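Local coordinates for T cell receptor mu chain (Monodelphis domestica, PDB 7L15), which forms the mu chain of the marsupial gamma-mu T cell receptor and probably takes part in antigen recognition, at residues T78-D83 with Q87-I92; V163-T166 with L171-A174. One frame throughout, in Å; residues are numbered along the deposited sequence.

Contact 1. Residues T78-D83 with Q87-I92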
ATOM      1  N   THR A  78      -8.796 -19.331   8.205  1.00 42.74           N
ATOM      2  CA  THR A  78      -8.636 -20.774   8.012  1.00 45.80           C
ATOM      3  C   THR A  78      -8.725 -21.109   6.525  1.00 45.11           C
ATOM      4  O   THR A  78      -9.211 -20.324   5.710  1.00 46.75           O
ATOM      5  CB  THR A  78      -9.683 -21.607   8.785  1.00 46.70           C
ATOM      6  OG1 THR A  78     -10.994 -21.168   8.437  1.00 50.52           O
ATOM      7  CG2 THR A  78      -9.518 -21.488  10.314  1.00 42.92           C
ATOM      8  N   SER A  79      -8.250 -22.299   6.180  1.00 44.95           N
ATOM      9  CA  SER A  79      -8.364 -22.798   4.823  1.00 54.43           C
ATOM     10  C   SER A  79      -8.785 -24.262   4.870  1.00 46.89           C
ATOM     11  O   SER A  79      -8.676 -24.923   5.899  1.00 48.97           O
ATOM     12  CB  SER A  79      -7.054 -22.622   4.055  1.00 52.49           C
ATOM     13  OG  SER A  79      -5.988 -23.190   4.784  1.00 51.09           O
ATOM     14  N   SER A  80      -9.289 -24.763   3.750  1.00 52.70           N
ATOM     15  CA  SER A  80      -9.764 -26.139   3.705  1.00 55.14           C
ATOM     16  C   SER A  80      -9.751 -26.602   2.257  1.00 56.18           C
ATOM     17  O   SER A  80      -9.553 -25.805   1.331  1.00 51.57           O
ATOM     18  CB  SER A  80     -11.164 -26.262   4.313  1.00 52.09           C
ATOM     19  OG  SER A  80     -12.070 -25.409   3.636  1.00 61.70           O
ATOM     20  N   ARG A  81     -10.005 -27.900   2.078  1.00 58.85           N
ATOM     21  CA  ARG A  81      -9.815 -28.606   0.818  1.00 65.12           C
ATOM     22  C   ARG A  81     -11.050 -29.411   0.432  1.00 68.48           C
ATOM     23  O   ARG A  81     -11.708 -30.006   1.290  1.00 66.69           O
ATOM     24  CB  ARG A  81      -8.635 -29.558   0.917  1.00 69.35           C
ATOM     25  CG  ARG A  81      -7.487 -29.183   0.039  1.00 72.27           C
ATOM     26  CD  ARG A  81      -6.221 -29.904   0.449  1.00 66.40           C
ATOM     27  NE  ARG A  81      -6.310 -31.345   0.261  1.00 69.22           N
ATOM     28  CZ  ARG A  81      -5.295 -32.104  -0.150  1.00 68.24           C
ATOM     29  NH1 ARG A  81      -4.129 -31.545  -0.434  1.00 67.67           N
ATOM     30  NH2 ARG A  81      -5.447 -33.419  -0.283  1.00 64.18           N
ATOM     31  N   GLU A  82     -11.334 -29.456  -0.869  1.00 68.38           N
ATOM     32  CA  GLU A  82     -12.371 -30.310  -1.445  1.00 69.25           C
ATOM     33  C   GLU A  82     -11.703 -31.197  -2.495  1.00 60.50           C
ATOM     34  O   GLU A  82     -11.454 -30.753  -3.621  1.00 65.21           O
ATOM     35  CB  GLU A  82     -13.495 -29.476  -2.047  1.00 75.12           C
ATOM     36  CG  GLU A  82     -14.528 -30.275  -2.831  1.00 86.86           C
ATOM     37  CD  GLU A  82     -15.696 -30.717  -1.979  1.00 93.82           C
ATOM     38  OE1 GLU A  82     -16.463 -31.595  -2.435  1.00 98.18           O
ATOM     39  OE2 GLU A  82     -15.846 -30.184  -0.859  1.00 93.67           O
ATOM     40  N   ASP A  83     -11.428 -32.453  -2.136  1.00 67.32           N
ATOM     41  CA  ASP A  83     -10.531 -33.279  -2.947  1.00 68.42           C
ATOM     42  C   ASP A  83     -11.168 -33.714  -4.259  1.00 65.80           C
ATOM     43  O   ASP A  83     -10.503 -33.717  -5.299  1.00 66.18           O
ATOM     44  CB  ASP A  83     -10.068 -34.497  -2.156  1.00 64.07           C
ATOM     45  CG  ASP A  83      -9.045 -34.137  -1.111  1.00 77.02           C
ATOM     46  OD1 ASP A  83      -8.723 -32.938  -0.995  1.00 76.66           O
ATOM     47  OD2 ASP A  83      -8.565 -35.045  -0.404  1.00 84.29           O
ATOM     48  N   GLN A  87     -10.190 -28.236  -5.277  1.00 55.17           N
ATOM     49  CA  GLN A  87     -10.314 -26.853  -4.833  1.00 55.37           C
ATOM     50  C   GLN A  87      -9.774 -26.701  -3.417  1.00 48.44           C
ATOM     51  O   GLN A  87      -9.785 -27.654  -2.634  1.00 54.87           O
ATOM     52  CB  GLN A  87     -11.778 -26.395  -4.868  1.00 53.16           C
ATOM     53  CG  GLN A  87     -12.455 -26.572  -6.222  1.00 56.92           C
ATOM     54  CD  GLN A  87     -13.964 -26.568  -6.092  1.00 61.41           C
ATOM     55  OE1 GLN A  87     -14.504 -26.963  -5.059  1.00 65.49           O
ATOM     56  NE2 GLN A  87     -14.651 -26.114  -7.130  1.00 68.06           N
ATOM     57  N   ILE A  88      -9.281 -25.496  -3.096  1.00 43.91           N
ATOM     58  CA  ILE A  88      -9.054 -25.106  -1.708  1.00 50.57           C
ATOM     59  C   ILE A  88      -9.780 -23.796  -1.454  1.00 52.50           C
ATOM     60  O   ILE A  88     -10.014 -23.003  -2.367  1.00 52.46           O
ATOM     61  CB  ILE A  88      -7.570 -24.948  -1.311  1.00 51.98           C
ATOM     62  CG1 ILE A  88      -6.995 -23.619  -1.820  1.00 52.19           C
ATOM     63  CG2 ILE A  88      -6.764 -26.124  -1.788  1.00 58.69           C
ATOM     64  CD1 ILE A  88      -5.797 -23.149  -1.020  1.00 51.24           C
ATOM     65  N   PHE A  89     -10.125 -23.579  -0.189  1.00 48.83           N
ATOM     66  CA  PHE A  89     -10.933 -22.444   0.227  1.00 45.31           C
ATOM     67  C   PHE A  89     -10.208 -21.631   1.282  1.00 50.26           C
ATOM     68  O   PHE A  89      -9.313 -22.126   1.972  1.00 46.88           O
ATOM     69  CB  PHE A  89     -12.279 -22.897   0.760  1.00 42.36           C
ATOM     70  CG  PHE A  89     -13.001 -23.800  -0.177  1.00 54.44           C
ATOM     71  CD1 PHE A  89     -12.749 -25.171  -0.170  1.00 57.62           C
ATOM     72  CD2 PHE A  89     -13.906 -23.284  -1.096  1.00 50.41           C
ATOM     73  CE1 PHE A  89     -13.396 -26.012  -1.053  1.00 55.61           C
ATOM     74  CE2 PHE A  89     -14.560 -24.120  -1.991  1.00 54.94           C
ATOM     75  CZ  PHE A  89     -14.309 -25.488  -1.967  1.00 59.36           C
ATOM     76  N   LEU A  90     -10.588 -20.362   1.365  1.00 43.12           N
ATOM     77  CA  LEU A  90     -10.109 -19.458   2.393  1.00 46.36           C
ATOM     78  C   LEU A  90     -11.309 -18.926   3.156  1.00 44.34           C
ATOM     79  O   LEU A  90     -12.346 -18.610   2.565  1.00 43.40           O
ATOM     80  CB  LEU A  90      -9.308 -18.308   1.785  1.00 40.65           C
ATOM     81  CG  LEU A  90      -8.956 -17.133   2.694  1.00 43.04           C
ATOM     82  CD1 LEU A  90      -7.916 -17.556   3.681  1.00 47.57           C
ATOM     83  CD2 LEU A  90      -8.435 -15.941   1.891  1.00 43.78           C
ATOM     84  N   GLN A  91     -11.183 -18.838   4.469  1.00 41.36           N
ATOM     85  CA  GLN A  91     -12.220 -18.197   5.257  1.00 40.81           C
ATOM     86  C   GLN A  91     -11.588 -17.224   6.230  1.00 40.70           C
ATOM     87  O   GLN A  91     -10.676 -17.592   6.970  1.00 43.70           O
ATOM     88  CB  GLN A  91     -13.072 -19.204   6.016  1.00 43.80           C
ATOM     89  CG  GLN A  91     -14.000 -18.495   6.975  1.00 51.95           C
ATOM     90  CD  GLN A  91     -14.909 -19.434   7.739  1.00 64.08           C
ATOM     91  OE1 GLN A  91     -15.951 -19.859   7.225  1.00 61.12           O
ATOM     92  NE2 GLN A  91     -14.528 -19.753   8.981  1.00 55.20           N
ATOM     93  N   ILE A  92     -12.061 -15.979   6.212  1.00 42.05           N
ATOM     94  CA  ILE A  92     -11.593 -14.960   7.130  1.00 42.03           C
ATOM     95  C   ILE A  92     -12.821 -14.342   7.767  1.00 46.56           C
ATOM     96  O   ILE A  92     -13.603 -13.647   7.099  1.00 41.82           O
ATOM     97  CB  ILE A  92     -10.729 -13.892   6.453  1.00 47.70           C
ATOM     98  CG1 ILE A  92      -9.484 -14.531   5.853  1.00 45.77           C
ATOM     99  CG2 ILE A  92     -10.277 -12.865   7.478  1.00 45.31           C
ATOM    100  CD1 ILE A  92      -8.485 -13.515   5.306  1.00 39.51           C
TER
HETATM  101  O   HOH W   1     -11.965 -18.988   9.694  1.00 39.41           O
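The Phe89 ring meets the opposing strand by its edge and not by a face: Glu82 CB lies in the ring plane, 3.6 Å from Phe89 CE1, and the carbonyl oxygen of Ser80 sits along the same rim, 3.6 Å from Phe89 CD1. With CG set beside its own backbone N (chi1 -52°), the ring passes along Ser80, its directly paired residue, and reaches on to Glu82, the next residue of that strand on the same face. Beyond it Glu82 and Gln87 run side by side in the same direction, their carboxylate and amide planes turned 61° apart; the closest approach is Glu82 CG to Gln87 OE1, and Gln87 NE2 is held by Gln37. At the other end of this face Thr78 OG1 lies alongside Gln91 CB, and a water joins the two side chains, 2.7 Å from Thr78 OG1 and accepting from Gln91 NE2 at 2.8 Å. Beneath them six backbone hydrogen bonds make a regular antiparallel pairing. The bond from Ser80 N to Phe89 O, 3.2 Å long, has its donor 37° out of the carbonyl plane, off the lone pair. On the reverse face Arg81 CG touches Ile88 CG2 at 3.6 Å; farther out, Arg81 NE makes a salt bridge with Asp83 OD1, a weak hydrogen bond, while NH1 reaches Lys44 O. Ser79 OG bonds to Thr63. These are the D and E strands of an immunoglobulin V domain, joined in a hairpin. Strand 87-92 is also paired with strand 32-39, through Cys36 of the Cys36-Cys105 disulfide among others, and Ile88 and Leu90 pack across the sandwich on Trp50 of strand 48-53, with Leu65 and Thr63 of strand 60-65 closing in nearby.

Contact 2. Residues V163-T166 with L171-A174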
ATOM      1  N   VAL A 163     -18.530  18.904  -1.981  1.00 41.83           N
ATOM      2  CA  VAL A 163     -17.750  19.936  -1.309  1.00 38.25           C
ATOM      3  C   VAL A 163     -17.392  21.013  -2.313  1.00 43.83           C
ATOM      4  O   VAL A 163     -17.174  20.746  -3.501  1.00 43.93           O
ATOM      5  CB  VAL A 163     -16.457  19.396  -0.668  1.00 42.98           C
ATOM      6  CG1 VAL A 163     -15.851  20.433   0.294  1.00 41.63           C
ATOM      7  CG2 VAL A 163     -16.724  18.097   0.044  1.00 34.97           C
ATOM      8  N   SER A 164     -17.318  22.242  -1.819  1.00 44.69           N
ATOM      9  CA  SER A 164     -16.985  23.392  -2.647  1.00 44.82           C
ATOM     10  C   SER A 164     -16.336  24.457  -1.773  1.00 42.78           C
ATOM     11  O   SER A 164     -16.859  24.788  -0.705  1.00 48.93           O
ATOM     12  CB  SER A 164     -18.247  23.923  -3.330  1.00 40.68           C
ATOM     13  OG  SER A 164     -17.956  25.051  -4.105  1.00 61.33           O
ATOM     14  N   LEU A 165     -15.179  24.950  -2.207  1.00 43.30           N
ATOM     15  CA  LEU A 165     -14.524  26.114  -1.623  1.00 50.96           C
ATOM     16  C   LEU A 165     -14.748  27.327  -2.519  1.00 48.41           C
ATOM     17  O   LEU A 165     -14.531  27.252  -3.732  1.00 47.65           O
ATOM     18  CB  LEU A 165     -13.021  25.873  -1.460  1.00 51.19           C
ATOM     19  CG  LEU A 165     -12.511  25.053  -0.287  1.00 51.97           C
ATOM     20  CD1 LEU A 165     -11.086  24.643  -0.588  1.00 46.85           C
ATOM     21  CD2 LEU A 165     -12.600  25.846   1.035  1.00 45.05           C
ATOM     22  N   THR A 166     -15.138  28.448  -1.925  1.00 49.19           N
ATOM     23  CA  THR A 166     -15.456  29.642  -2.694  1.00 57.72           C
ATOM     24  C   THR A 166     -14.938  30.877  -1.980  1.00 58.40           C
ATOM     25  O   THR A 166     -14.922  30.940  -0.750  1.00 62.14           O
ATOM     26  CB  THR A 166     -16.963  29.804  -2.917  1.00 57.76           C
ATOM     27  OG1 THR A 166     -17.627  29.795  -1.648  1.00 59.17           O
ATOM     28  CG2 THR A 166     -17.499  28.670  -3.799  1.00 55.20           C
ATOM     29  N   LEU A 171     -15.855  29.870  -7.299  1.00 49.81           N
ATOM     30  CA  LEU A 171     -15.013  28.711  -7.026  1.00 55.59           C
ATOM     31  C   LEU A 171     -13.544  29.089  -7.065  1.00 56.52           C
ATOM     32  O   LEU A 171     -13.095  29.761  -7.992  1.00 58.91           O
ATOM     33  CB  LEU A 171     -15.277  27.619  -8.054  1.00 57.41           C
ATOM     34  CG  LEU A 171     -16.443  26.654  -7.897  1.00 60.90           C
ATOM     35  CD1 LEU A 171     -16.510  25.826  -9.144  1.00 55.77           C
ATOM     36  CD2 LEU A 171     -16.248  25.756  -6.686  1.00 49.20           C
ATOM     37  N   ILE A 172     -12.782  28.654  -6.067  1.00 54.84           N
ATOM     38  CA  ILE A 172     -11.361  28.979  -6.101  1.00 60.40           C
ATOM     39  C   ILE A 172     -10.669  27.960  -6.995  1.00 72.51           C
ATOM     40  O   ILE A 172     -11.254  26.932  -7.353  1.00 71.08           O
ATOM     41  CB  ILE A 172     -10.727  29.027  -4.692  1.00 54.57           C
ATOM     42  CG1 ILE A 172     -10.548  27.634  -4.102  1.00 56.08           C
ATOM     43  CG2 ILE A 172     -11.567  29.857  -3.743  1.00 51.71           C
ATOM     44  CD1 ILE A 172      -9.922  27.643  -2.691  1.00 54.58           C
ATOM     45  N   SER A 173      -9.429  28.246  -7.372  1.00 82.56           N
ATOM     46  CA  SER A 173      -8.651  27.379  -8.236  1.00 88.17           C
ATOM     47  C   SER A 173      -8.044  26.208  -7.458  1.00 87.50           C
ATOM     48  O   SER A 173      -7.879  26.246  -6.233  1.00 89.13           O
ATOM     49  CB  SER A 173      -7.533  28.179  -8.906  1.00 96.02           C
ATOM     50  OG  SER A 173      -6.704  28.780  -7.924  1.00101.43           O
ATOM     51  N   ALA A 174      -7.717  25.151  -8.204  1.00 79.33           N
ATOM     52  CA  ALA A 174      -6.924  24.017  -7.713  1.00 73.47           C
ATOM     53  C   ALA A 174      -7.573  23.296  -6.525  1.00 73.96           C
ATOM     54  O   ALA A 174      -6.882  22.814  -5.622  1.00 76.34           O
ATOM     55  CB  ALA A 174      -5.498  24.456  -7.369  1.00 73.68           C
TER
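Leu171 stands opposite Thr166 as a non-hydrogen-bonded antiparallel pair, their CA atoms 4.5 Å apart and their side chains diverging. Although its CB starts away from strand 163-166, the end of the side chain swings back: with CG beside the backbone N (chi1 -83°), Leu171 CD2 comes within 3.2 Å of Ser164 OG and lies 3.7 Å from Leu165 O. Thr166 meets this residue through its methyl, CG2 lying 4.0 Å from Leu171 N. Ile172 follows with the one hydrogen bond across the contact, from its N to Leu165 O at 3.2 Å; the donor is tilted 32° from the carbonyl plane. Ile172 CD1 lies 3.8 Å from both Leu165 CB and Leu165 CD1, the two side chains crossing at a slant, while Ile172 CG2 rests on Thr166 C at 3.9 Å. In the C1-set immunoglobulin sandwich, strand 162-167 is strand C, flanked by strand 201-207 (F), and the short strand 170-173 is hung on its outer edge before the chain passes to the other sheet. Leu165 therefore points into the core, touching Val149, His191 and both cysteines of the Cys151-Cys203 disulfide; Ile172 joins it there against Val149. Beyond Ile172 the pairing ends. At Ala174 the chain turns its corner in a left-handed backbone conformation (phi 60°), its methyl touching Arg194 of strand 187-194 as the chain enters strand 175-181. Gln175, just past the segment, bridges the two strands: its OE1 accepts from Leu165 N and its NE2 donates to Ile172 O, so one side-chain amide spans both backbones.

The two contacts belong to separate immunoglobulin domains, contact 1 to the V-set domain and contact 2 to the C1-set domain that follows it. They lie on opposite sides of the chain's centre, about 51 Å apart between centres and about 32 Å at the nearest atoms. Each is a hairpin between strands adjacent in sequence, but 78-83 with 87-92 is paired over five successive residue pairs, whereas 163-166 with 171-174 separates after one backbone bond, as the chain changes sheets. Neither touches the other protein chain of the assembly. In contact 1 the side chain of Arg81 is about 8 Å from a bound NAG. This attached N-acetylglucosamine sits beside Gln47, Asn66 and Ser68.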